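Side-chain contacts in SmhB (Serratia marcescens, PDB 6ZZ5), which is a component of the tripartite alpha-pore forming toxin Smh and probably takes part in building the membrane pore: residues D167-N170 / A171-D174; G175-A178 / G179-G183; V254-A257 / S258-S262; Q347-A350 / D351-R355. All blocks are in the same frame, centred on the assembly; numbering follows the deposited sequence. Where two conformers were deposited one is given.

All four contacts are local: three join successive turns of a helix, and contact 4 a helix start to the residues before it. Contacts 1 and 2 follow each other on helix 156-184, their centres about 13 Å apart, and together cover its second half. Contact 3 lies near the start of helix 252-300, its centre about 16 Å from that of contact 1; the two meet where Asn170 ND2 packs at 4.2 Å from Ser262 CB. Contact 4 opens the C-terminal helix 349-359, and its nearest atoms stay about 7 Å from contact 1 and about 8 Å from contact 2. Helix 230-245 links these three, since side chains from contacts 1, 2 and 4 rest on it.

Contact 1. Residues D167-N170 / A171-D174; sequences DGIN and AAID
The carbonyl oxygen of Asp167 receives the backbone N-H of Ala171 over 3.3 Å, the O...N distance. Gly168 O shares this N-H through a second, weak bond, and the methyl of Ala171 lies against the same oxygen. Ile169 works in two directions. Its carbonyl oxygen accepts from Ile173 N at 3.0 Å, while its side chain turns CG1 opposite the backbone N (chi1 -158°) and brings CD1 to 4.1 Å from Ala172 CB. Ile173 in turn lays CG1 alongside Ile169 O, 3.5 Å away. Asn170 O takes the straightest of the three i to i+4 bonds, from Asp174 N, 2.8 Å long with an N-H...O angle of 166°. The carboxylate of Asp174 folds back over this carbonyl, with OD1 3.3 Å from Asn170 O; two acceptors so close probably repel mildly. A water bridges the two side chains, donating to Asp174 OD1 and, more weakly, to Asn170 OD1. This stretch of helix 156-184 is flanked by two others: Ile169 and Ile173 lean on helix 230-245, at Ala239, Leu243 and Ser236, whereas Asp174 touches Thr269 and Gln270 of helix 252-300 and Asp167 OD1 forms a salt bridge with Arg265 there.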
ATOM      1  N   ASP A 167      -1.624  18.121  -5.947  1.00 22.54           N
ATOM      2  CA  ASP A 167      -2.650  17.037  -5.936  1.00 23.12           C
ATOM      3  C   ASP A 167      -2.656  16.351  -7.318  1.00 21.94           C
ATOM      4  O   ASP A 167      -2.735  15.103  -7.386  1.00 18.86           O
ATOM      5  CB  ASP A 167      -4.062  17.544  -5.622  1.00 26.95           C
ATOM      6  CG  ASP A 167      -4.322  17.923  -4.157  1.00 38.03           C
ATOM      7  OD1 ASP A 167      -3.513  17.560  -3.270  1.00 28.85           O
ATOM      8  OD2 ASP A 167      -5.365  18.555  -3.918  1.00 34.91           O
ATOM      9  N   GLY A 168      -2.574  17.141  -8.386  1.00 21.34           N
ATOM     10  CA  GLY A 168      -2.608  16.633  -9.767  1.00 21.67           C
ATOM     11  C   GLY A 168      -1.392  15.759 -10.009  1.00 19.11           C
ATOM     12  O   GLY A 168      -1.544  14.639 -10.554  1.00 21.25           O
ATOM     13  N   ILE A 169      -0.200  16.280  -9.660  1.00 19.08           N
ATOM     14  CA  ILE A 169       1.058  15.546  -9.958  1.00 19.17           C
ATOM     15  C   ILE A 169       1.150  14.327  -9.035  1.00 20.77           C
ATOM     16  O   ILE A 169       1.697  13.324  -9.506  1.00 17.56           O
ATOM     17  CB  ILE A 169       2.324  16.401  -9.921  1.00 18.36           C
ATOM     18  CG1 ILE A 169       3.417  15.724 -10.736  1.00 18.41           C
ATOM     19  CG2 ILE A 169       2.728  16.677  -8.483  1.00 17.48           C
ATOM     20  CD1 ILE A 169       3.091  15.511 -12.222  1.00 19.90           C
ATOM     21  N   ASN A 170       0.629  14.402  -7.799  1.00 23.91           N
ATOM     22  CA  ASN A 170       0.639  13.260  -6.846  1.00 23.22           C
ATOM     23  C   ASN A 170      -0.120  12.092  -7.457  1.00 23.90           C
ATOM     24  O   ASN A 170       0.303  10.953  -7.244  1.00 23.00           O
ATOM     25  CB  ASN A 170       0.121  13.623  -5.452  1.00 28.33           C
ATOM     26  CG  ASN A 170       1.156  14.308  -4.607  1.00 24.54           C
ATOM     27  OD1 ASN A 170       2.346  14.184  -4.874  1.00 29.98           O
ATOM     28  ND2 ASN A 170       0.720  15.077  -3.615  1.00 37.99           N
ATOM     29  N   ALA A 171      -1.199  12.332  -8.211  1.00 24.93           N
ATOM     30  CA  ALA A 171      -1.919  11.262  -8.915  1.00 24.29           C
ATOM     31  C   ALA A 171      -0.978  10.512  -9.871  1.00 20.54           C
ATOM     32  O   ALA A 171      -1.033   9.298  -9.957  1.00 21.00           O
ATOM     33  CB  ALA A 171      -3.121  11.841  -9.644  1.00 29.69           C
ATOM     34  N   ALA A 172      -0.166  11.224 -10.633  1.00 19.48           N
ATOM     35  CA  ALA A 172       0.785  10.645 -11.591  1.00 19.56           C
ATOM     36  C   ALA A 172       1.854   9.857 -10.815  1.00 17.99           C
ATOM     37  O   ALA A 172       2.247   8.776 -11.204  1.00 18.27           O
ATOM     38  CB  ALA A 172       1.359  11.760 -12.431  1.00 24.48           C
ATOM     39  N   ILE A 173       2.387  10.411  -9.758  1.00 17.12           N
ATOM     40  CA  ILE A 173       3.479   9.756  -8.986  1.00 16.49           C
ATOM     41  C   ILE A 173       2.913   8.476  -8.387  1.00 18.57           C
ATOM     42  O   ILE A 173       3.548   7.406  -8.552  1.00 17.96           O
ATOM     43  CB  ILE A 173       4.053  10.675  -7.896  1.00 15.66           C
ATOM     44  CG1 ILE A 173       4.704  11.900  -8.545  1.00 17.08           C
ATOM     45  CG2 ILE A 173       5.048   9.888  -7.029  1.00 17.21           C
ATOM     46  CD1 ILE A 173       5.140  12.961  -7.532  1.00 21.49           C
ATOM     47  N   ASP A 174       1.755   8.599  -7.729  1.00 15.49           N
ATOM     48  CA  ASP A 174       1.069   7.438  -7.087  1.00 18.26           C
ATOM     49  C   ASP A 174       0.879   6.322  -8.149  1.00 18.55           C
ATOM     50  O   ASP A 174       1.216   5.165  -7.871  1.00 17.02           O
ATOM     51  CB  ASP A 174      -0.256   7.849  -6.486  1.00 20.45           C
ATOM     52  CG  ASP A 174      -0.234   8.682  -5.209  1.00 27.39           C
ATOM     53  OD1 ASP A 174       0.868   8.924  -4.639  1.00 29.41           O
ATOM     54  OD2 ASP A 174      -1.350   9.147  -4.834  1.00 25.39           O
TER
HETATM   55  O   HOH W   1       2.505  11.341  -4.394  1.00 27.55           O

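Contact 2. Residues G175-A178 / G179-G183; sequences GAIA and GIVVG
Val182 N donates to Ala178 O at 2.9 Å in an almost straight bond, with 172° at the hydrogen. The valine side chain closes over the acceptor as well: its CG2, beside the backbone N, comes to 3.2 Å from Ala178 O. Val181 repeats this one residue earlier. Its N-H meets the carbonyl of Ile177 nearly head-on, and its CG2 rests 3.4 Å from Ile177 O. The same methyl faces Ile177 CG2 at 4.3 Å, a loose apolar touch along the buried side of the helix. On another flank Ile180 donates its N-H to Ala176 O and then runs its chain back along that carbonyl. With CG1 set opposite the carbonyl carbon (chi1 -65°), CG1 lies 3.2 Å from Ala176 O and CD1 follows at 3.6 Å from this oxygen. Gly179 N completes the row of i to i+4 bonds with Gly175 O. Ile177 and Val181 reach Met218 of strand 216-221 and also helix 4-30, and Ile180 touches Leu233 of helix 230-245. A helical segment made wholly of glycine, alanine, isoleucine and valine, packed against this strand and these helices, is consistent with the hydrophobic head region of alpha-pore forming toxins related to the HBL enterotoxin.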
ATOM      1  N   GLY A 175       0.337   6.656  -9.318  1.00 18.12           N
ATOM      2  CA  GLY A 175       0.171   5.767 -10.488  1.00 19.81           C
ATOM      3  C   GLY A 175       1.445   5.117 -10.971  1.00 23.61           C
ATOM      4  O   GLY A 175       1.432   3.891 -11.224  1.00 22.54           O
ATOM      5  N   ALA A 176       2.526   5.892 -11.128  1.00 19.08           N
ATOM      6  CA  ALA A 176       3.813   5.388 -11.603  1.00 20.68           C
ATOM      7  C   ALA A 176       4.309   4.362 -10.589  1.00 21.34           C
ATOM      8  O   ALA A 176       4.715   3.235 -10.988  1.00 18.90           O
ATOM      9  CB  ALA A 176       4.784   6.515 -11.809  1.00 19.94           C
ATOM     10  N   ILE A 177       4.303   4.713  -9.319  1.00 19.64           N
ATOM     11  CA  ILE A 177       4.802   3.796  -8.262  1.00 19.03           C
ATOM     12  C   ILE A 177       3.944   2.529  -8.223  1.00 20.63           C
ATOM     13  O   ILE A 177       4.539   1.429  -8.170  1.00 21.20           O
ATOM     14  CB  ILE A 177       4.847   4.513  -6.913  1.00 18.00           C
ATOM     15  CG1 ILE A 177       5.911   5.619  -6.969  1.00 18.68           C
ATOM     16  CG2 ILE A 177       5.057   3.499  -5.779  1.00 16.07           C
ATOM     17  CD1 ILE A 177       6.027   6.410  -5.712  1.00 18.94           C
ATOM     18  N   ALA A 178       2.616   2.658  -8.262  1.00 17.74           N
ATOM     19  CA  ALA A 178       1.681   1.500  -8.201  1.00 22.06           C
ATOM     20  C   ALA A 178       2.065   0.515  -9.314  1.00 22.13           C
ATOM     21  O   ALA A 178       2.238  -0.664  -8.977  1.00 23.70           O
ATOM     22  CB  ALA A 178       0.243   1.948  -8.288  1.00 21.91           C
ATOM     23  N   GLY A 179       2.294   1.000 -10.542  1.00 22.31           N
ATOM     24  CA  GLY A 179       2.627   0.202 -11.732  1.00 20.93           C
ATOM     25  C   GLY A 179       4.015  -0.421 -11.589  1.00 23.23           C
ATOM     26  O   GLY A 179       4.197  -1.572 -11.980  1.00 21.18           O
ATOM     27  N   ILE A 180       4.985   0.283 -11.030  1.00 20.39           N
ATOM     28  CA  ILE A 180       6.353  -0.281 -10.809  1.00 21.01           C
ATOM     29  C   ILE A 180       6.230  -1.456  -9.839  1.00 22.77           C
ATOM     30  O   ILE A 180       6.832  -2.503 -10.114  1.00 19.27           O
ATOM     31  CB  ILE A 180       7.356   0.785 -10.345  1.00 19.78           C
ATOM     32  CG1 ILE A 180       7.578   1.823 -11.449  1.00 21.86           C
ATOM     33  CG2 ILE A 180       8.681   0.153  -9.942  1.00 22.60           C
ATOM     34  CD1 ILE A 180       8.266   3.113 -10.985  1.00 23.12           C
ATOM     35  N   VAL A 181       5.525  -1.291  -8.730  1.00 18.93           N
ATOM     36  CA  VAL A 181       5.464  -2.347  -7.690  1.00 19.74           C
ATOM     37  C   VAL A 181       4.667  -3.542  -8.243  1.00 27.36           C
ATOM     38  O   VAL A 181       5.108  -4.673  -8.011  1.00 22.45           O
ATOM     39  CB  VAL A 181       4.908  -1.869  -6.335  1.00 21.87           C
ATOM     40  CG1 VAL A 181       4.882  -2.994  -5.314  1.00 22.08           C
ATOM     41  CG2 VAL A 181       5.740  -0.714  -5.792  1.00 24.98           C
ATOM     42  N   VAL A 182       3.517  -3.313  -8.877  1.00 19.32           N
ATOM     43  CA  VAL A 182       2.730  -4.380  -9.558  1.00 24.44           C
ATOM     44  C   VAL A 182       3.652  -5.144 -10.504  1.00 19.58           C
ATOM     45  O   VAL A 182       3.634  -6.414 -10.509  1.00 18.99           O
ATOM     46  CB  VAL A 182       1.515  -3.792 -10.333  1.00 23.16           C
ATOM     47  CG1 VAL A 182       0.899  -4.784 -11.316  1.00 27.99           C
ATOM     48  CG2 VAL A 182       0.475  -3.329  -9.362  1.00 24.51           C
ATOM     49  N   GLY A 183       4.417  -4.456 -11.348  1.00 21.11           N
ATOM     50  CA  GLY A 183       5.308  -5.120 -12.321  1.00 24.34           C
ATOM     51  C   GLY A 183       6.417  -5.912 -11.626  1.00 23.86           C
ATOM     52  O   GLY A 183       6.853  -6.947 -12.155  1.00 25.91           O
TER

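Contact 3. Residues V254-A257 / S258-S262; sequences VLVA and SQIGS
Gln259 lies back along the preceding turn, over the carbonyl of Leu255. Its CB is 3.5 Å from Leu255 O and almost as near Val256 O. CG comes closest, 3.2 Å from Leu255 O, because the first torsion (chi1 -73°) places it opposite the carbonyl carbon and beside the backbone N. Beyond CG the chain is extended, and CD is already drawing away from the same oxygen. At the tip OE1 is 3.9 Å and NE2 4.1 Å from Leu255 O, too far to be bonds, with Val256 CA and Leu255 CG the next neighbours. Leu255 O has its bond from Gln259 N at 2.9 Å. On another side of the helix Val256 and Ile260 run side by side and point the same way, their ends meeting at CG1 and CD1. Ile260 N donates to Val256 O, and Ser258 N to Val254 O. Ser258 OG is hydrogen-bonded to Asn163 OD1 of helix 156-184, and Ala257 O has two partners, Gly261 N at 3.0 Å and the hydroxyl of Tyr141 from helix 99-151. Other side chains here press on Leu159, Leu148 and Ile50, in the interior of the helical bundle. Apolar side chains thus supply much of the packing, while the carbonyls of residues 254-257 each receive an i+4 N-H and a second grip, from Tyr141, falls on Ala257.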
ATOM      1  N   VAL A 254       5.033  28.875   4.774  1.00 24.66           N
ATOM      2  CA  VAL A 254       3.774  28.414   4.168  1.00 24.13           C
ATOM      3  C   VAL A 254       4.094  27.208   3.286  1.00 22.67           C
ATOM      4  O   VAL A 254       3.294  26.291   3.288  1.00 23.18           O
ATOM      5  CB  VAL A 254       3.073  29.524   3.383  1.00 25.74           C
ATOM      6  CG1 VAL A 254       1.930  28.947   2.559  1.00 27.24           C
ATOM      7  CG2 VAL A 254       2.581  30.614   4.320  1.00 29.18           C
ATOM      8  N   LEU A 255       5.119  27.304   2.452  1.00 22.80           N
ATOM      9  CA  LEU A 255       5.508  26.222   1.510  1.00 24.07           C
ATOM     10  C   LEU A 255       5.714  24.933   2.310  1.00 23.95           C
ATOM     11  O   LEU A 255       5.235  23.890   1.894  1.00 24.06           O
ATOM     12  CB  LEU A 255       6.809  26.609   0.792  1.00 27.71           C
ATOM     13  CG  LEU A 255       6.901  26.489  -0.727  1.00 49.49           C
ATOM     14  CD1 LEU A 255       5.566  26.736  -1.404  1.00 47.89           C
ATOM     15  CD2 LEU A 255       7.929  27.500  -1.286  1.00 41.12           C
ATOM     16  N   VAL A 256       6.519  24.993   3.358  1.00 24.65           N
ATOM     17  CA  VAL A 256       6.760  23.837   4.252  1.00 24.43           C
ATOM     18  C   VAL A 256       5.415  23.333   4.795  1.00 23.53           C
ATOM     19  O   VAL A 256       5.165  22.113   4.724  1.00 19.24           O
ATOM     20  CB  VAL A 256       7.759  24.217   5.349  1.00 27.82           C
ATOM     21  CG1 VAL A 256       7.845  23.151   6.406  1.00 24.56           C
ATOM     22  CG2 VAL A 256       9.131  24.524   4.744  1.00 30.59           C
ATOM     23  N   ALA A 257       4.556  24.206   5.318  1.00 23.28           N
ATOM     24  CA  ALA A 257       3.261  23.793   5.906  1.00 23.95           C
ATOM     25  C   ALA A 257       2.437  23.087   4.820  1.00 23.82           C
ATOM     26  O   ALA A 257       1.786  22.048   5.131  1.00 22.34           O
ATOM     27  CB  ALA A 257       2.523  24.971   6.455  1.00 24.62           C
ATOM     28  N   SER A 258       2.457  23.634   3.608  1.00 20.07           N
ATOM     29  CA  SER A 258       1.659  23.143   2.450  1.00 21.90           C
ATOM     30  C   SER A 258       2.167  21.738   2.085  1.00 20.47           C
ATOM     31  O   SER A 258       1.343  20.850   1.787  1.00 20.95           O
ATOM     32  CB  SER A 258       1.816  24.050   1.250  1.00 21.40           C
ATOM     33  OG  SER A 258       1.124  23.530   0.118  1.00 30.11           O
ATOM     34  N   GLN A 259       3.487  21.583   2.062  1.00 18.61           N
ATOM     35  CA  GLN A 259       4.126  20.303   1.689  1.00 20.78           C
ATOM     36  C   GLN A 259       3.751  19.240   2.735  1.00 18.43           C
ATOM     37  O   GLN A 259       3.390  18.126   2.355  1.00 18.05           O
ATOM     38  CB  GLN A 259       5.630  20.473   1.537  1.00 19.26           C
ATOM     39  CG  GLN A 259       6.018  21.228   0.282  1.00 21.82           C
ATOM     40  CD  GLN A 259       7.462  21.659   0.250  1.00 22.84           C
ATOM     41  OE1 GLN A 259       8.189  21.452   1.216  1.00 22.16           O
ATOM     42  NE2 GLN A 259       7.890  22.276  -0.837  1.00 22.82           N
ATOM     43  N   ILE A 260       3.741  19.579   4.010  1.00 19.54           N
ATOM     44  CA  ILE A 260       3.312  18.619   5.043  1.00 19.52           C
ATOM     45  C   ILE A 260       1.846  18.275   4.818  1.00 20.21           C
ATOM     46  O   ILE A 260       1.526  17.093   4.951  1.00 17.60           O
ATOM     47  CB  ILE A 260       3.630  19.155   6.446  1.00 24.18           C
ATOM     48  CG1 ILE A 260       5.144  19.054   6.670  1.00 28.56           C
ATOM     49  CG2 ILE A 260       2.885  18.388   7.502  1.00 21.11           C
ATOM     50  CD1 ILE A 260       5.627  19.937   7.732  1.00 24.24           C
ATOM     51  N   GLY A 261       1.006  19.273   4.502  1.00 21.14           N
ATOM     52  CA  GLY A 261      -0.419  19.060   4.207  1.00 21.46           C
ATOM     53  C   GLY A 261      -0.617  18.087   3.041  1.00 19.85           C
ATOM     54  O   GLY A 261      -1.466  17.184   3.147  1.00 18.25           O
ATOM     55  N   SER A 262       0.135  18.236   1.968  1.00 18.07           N
ATOM     56  CA  SER A 262       0.054  17.344   0.785  1.00 19.62           C
ATOM     57  C   SER A 262       0.492  15.952   1.232  1.00 18.79           C
ATOM     58  O   SER A 262      -0.145  15.030   0.801  1.00 20.95           O
ATOM     59  CB  SER A 262       0.886  17.812  -0.375  1.00 18.72           C
ATOM     60  OG  SER A 262       0.464  19.095  -0.796  1.00 27.41           O
TER

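Contact 4. Residues Q347-A350 / D351-R355; sequences QSIA and DFVKR
The amide of Gln347, the residue just before the N-cap Ser348, stacks on one face of the Arg355 guanidinium, with the two planes 15° apart and NE2 3.4 Å above the guanidinium and displaced from its centre. At the edge of that group, in its plane, is Asp351 OD1, which accepts from Arg355 NE at 3.2 Å in a salt bridge; this holds for one of the two conformers of Asp351, so the bridge may be only part-time. The oxygen end of the same amide lies at the edge of the Phe352 ring, with Gln347 OE1 3.5 Å from Phe352 CD1. Ser348 directly precedes helix 349-359, and its OG accepts Asp351 N over 3.0 Å, with 160° at the hydrogen. The serine torsion (chi1 67°) sets OG between the backbone N and the carbonyl carbon, from where it can face this N-H of the first turn; OG is also hydrogen-bonded to Glu241 OE1 of helix 230-245. In the same Asp351 conformer, Gln347 leans its CG against Asp351 OD2, at 3.3 Å. Lying in the first turn, the aspartate carboxylate may be stabilised by the helix dipole when so placed. The inner side is apolar: Ile349 directs CD1 obliquely to the Phe352 ring, and both residues touch Ala195 of strand 191-196, placing the start of the helix against the sheet. Ile349 O is bonded by Val353 N, and Val353 CG2 settles beside this acceptor, 3.4 Å from Ile349 O.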
ATOM      1  N   GLN A 347      20.429  15.727  -1.532  1.00 24.04           N
ATOM      2  CA  GLN A 347      19.713  15.275  -2.750  1.00 21.80           C
ATOM      3  C   GLN A 347      18.235  15.166  -2.380  1.00 22.36           C
ATOM      4  O   GLN A 347      17.888  14.384  -1.429  1.00 22.45           O
ATOM      5  CB  GLN A 347      20.251  13.928  -3.254  1.00 22.18           C
ATOM      6  CG  GLN A 347      21.650  13.981  -3.859  1.00 24.65           C
ATOM      7  CD  GLN A 347      22.153  12.613  -4.258  1.00 26.88           C
ATOM      8  OE1 GLN A 347      21.418  11.652  -4.381  1.00 28.36           O
ATOM      9  NE2 GLN A 347      23.454  12.506  -4.399  1.00 32.08           N
ATOM     10  N   SER A 348      17.391  15.779  -3.195  1.00 20.23           N
ATOM     11  CA  SER A 348      15.922  15.567  -3.154  1.00 23.28           C
ATOM     12  C   SER A 348      15.619  14.150  -3.640  1.00 22.80           C
ATOM     13  O   SER A 348      16.482  13.518  -4.277  1.00 20.23           O
ATOM     14  CB  SER A 348      15.227  16.606  -4.023  1.00 22.82           C
ATOM     15  OG  SER A 348      15.546  16.388  -5.385  1.00 20.40           O
ATOM     16  N   ILE A 349      14.410  13.654  -3.420  1.00 19.01           N
ATOM     17  CA  ILE A 349      14.062  12.327  -3.995  1.00 19.91           C
ATOM     18  C   ILE A 349      14.156  12.378  -5.518  1.00 19.56           C
ATOM     19  O   ILE A 349      14.654  11.403  -6.092  1.00 20.21           O
ATOM     20  CB  ILE A 349      12.728  11.768  -3.466  1.00 16.16           C
ATOM     21  CG1 ILE A 349      12.648  10.279  -3.799  1.00 15.86           C
ATOM     22  CG2 ILE A 349      11.534  12.563  -3.978  1.00 18.42           C
ATOM     23  CD1 ILE A 349      13.759   9.429  -3.129  1.00 17.97           C
ATOM     24  N   ALA A 350      13.748  13.464  -6.181  1.00 18.77           N
ATOM     25  CA  ALA A 350      13.877  13.551  -7.659  1.00 19.92           C
ATOM     26  C   ALA A 350      15.349  13.548  -8.116  1.00 20.16           C
ATOM     27  O   ALA A 350      15.657  12.870  -9.116  1.00 23.14           O
ATOM     28  CB  ALA A 350      13.174  14.781  -8.206  1.00 21.65           C
ATOM     29  N   ASP A 351      16.244  14.230  -7.416  0.50 23.29           N
ATOM     30  CA  ASP A 351      17.698  14.250  -7.740  0.50 24.07           C
ATOM     31  C   ASP A 351      18.261  12.831  -7.578  0.50 24.64           C
ATOM     32  O   ASP A 351      18.985  12.378  -8.455  0.50 26.40           O
ATOM     33  CB  ASP A 351      18.418  15.250  -6.841  0.50 29.97           C
ATOM     34  CG  ASP A 351      19.863  15.500  -7.207  0.50 30.47           C
ATOM     35  OD1 ASP A 351      20.225  15.297  -8.373  0.50 29.87           O
ATOM     36  OD2 ASP A 351      20.596  15.894  -6.310  0.50 32.87           O
ATOM     37  N   PHE A 352      17.906  12.135  -6.496  1.00 23.86           N
ATOM     38  CA  PHE A 352      18.404  10.765  -6.223  1.00 21.94           C
ATOM     39  C   PHE A 352      17.958   9.813  -7.343  1.00 23.58           C
ATOM     40  O   PHE A 352      18.748   9.018  -7.837  1.00 23.42           O
ATOM     41  CB  PHE A 352      17.815  10.252  -4.914  1.00 21.98           C
ATOM     42  CG  PHE A 352      18.307   8.888  -4.532  1.00 23.90           C
ATOM     43  CD1 PHE A 352      19.572   8.729  -3.963  1.00 25.75           C
ATOM     44  CD2 PHE A 352      17.470   7.779  -4.684  1.00 23.56           C
ATOM     45  CE1 PHE A 352      20.011   7.458  -3.608  1.00 27.00           C
ATOM     46  CE2 PHE A 352      17.899   6.524  -4.294  1.00 24.00           C
ATOM     47  CZ  PHE A 352      19.183   6.367  -3.781  1.00 24.81           C
ATOM     48  N   VAL A 353      16.681   9.872  -7.705  1.00 20.99           N
ATOM     49  CA  VAL A 353      16.128   9.001  -8.767  1.00 21.43           C
ATOM     50  C   VAL A 353      16.732   9.404 -10.110  1.00 22.20           C
ATOM     51  O   VAL A 353      17.044   8.493 -10.897  1.00 22.36           O
ATOM     52  CB  VAL A 353      14.593   8.998  -8.731  1.00 21.84           C
ATOM     53  CG1 VAL A 353      14.015   8.319  -9.961  1.00 25.22           C
ATOM     54  CG2 VAL A 353      14.108   8.339  -7.448  1.00 21.96           C
ATOM     55  N   LYS A 354      16.948  10.695 -10.359  1.00 24.16           N
ATOM     56  CA  LYS A 354      17.562  11.124 -11.638  1.00 28.56           C
ATOM     57  C   LYS A 354      18.968  10.526 -11.747  1.00 28.76           C
ATOM     58  O   LYS A 354      19.293   9.958 -12.792  1.00 26.95           O
ATOM     59  CB  LYS A 354      17.557  12.634 -11.770  1.00 30.72           C
ATOM     60  CG  LYS A 354      17.940  13.177 -13.144  1.00 36.70           C
ATOM     61  CD  LYS A 354      17.429  14.619 -13.260  1.00 47.94           C
ATOM     62  CE  LYS A 354      18.427  15.584 -13.854  1.00 69.94           C
ATOM     63  NZ  LYS A 354      18.464  15.443 -15.326  1.00 88.55           N
ATOM     64  N   ARG A 355      19.758  10.537 -10.682  1.00 30.01           N
ATOM     65  CA  ARG A 355      21.109   9.900 -10.690  1.00 28.63           C
ATOM     66  C   ARG A 355      20.996   8.408 -10.957  1.00 27.29           C
ATOM     67  O   ARG A 355      21.802   7.900 -11.713  1.00 34.14           O
ATOM     68  CB  ARG A 355      21.841  10.157  -9.381  1.00 28.19           C
ATOM     69  CG  ARG A 355      22.382  11.577  -9.314  1.00 34.01           C
ATOM     70  CD  ARG A 355      22.542  12.019  -7.884  1.00 39.97           C
ATOM     71  NE  ARG A 355      22.807  13.434  -7.794  1.00 45.97           N
ATOM     72  CZ  ARG A 355      24.002  13.976  -7.685  1.00 45.36           C
ATOM     73  NH1 ARG A 355      25.094  13.224  -7.614  1.00 48.63           N
ATOM     74  NH2 ARG A 355      24.091  15.290  -7.608  1.00 49.15           N
TER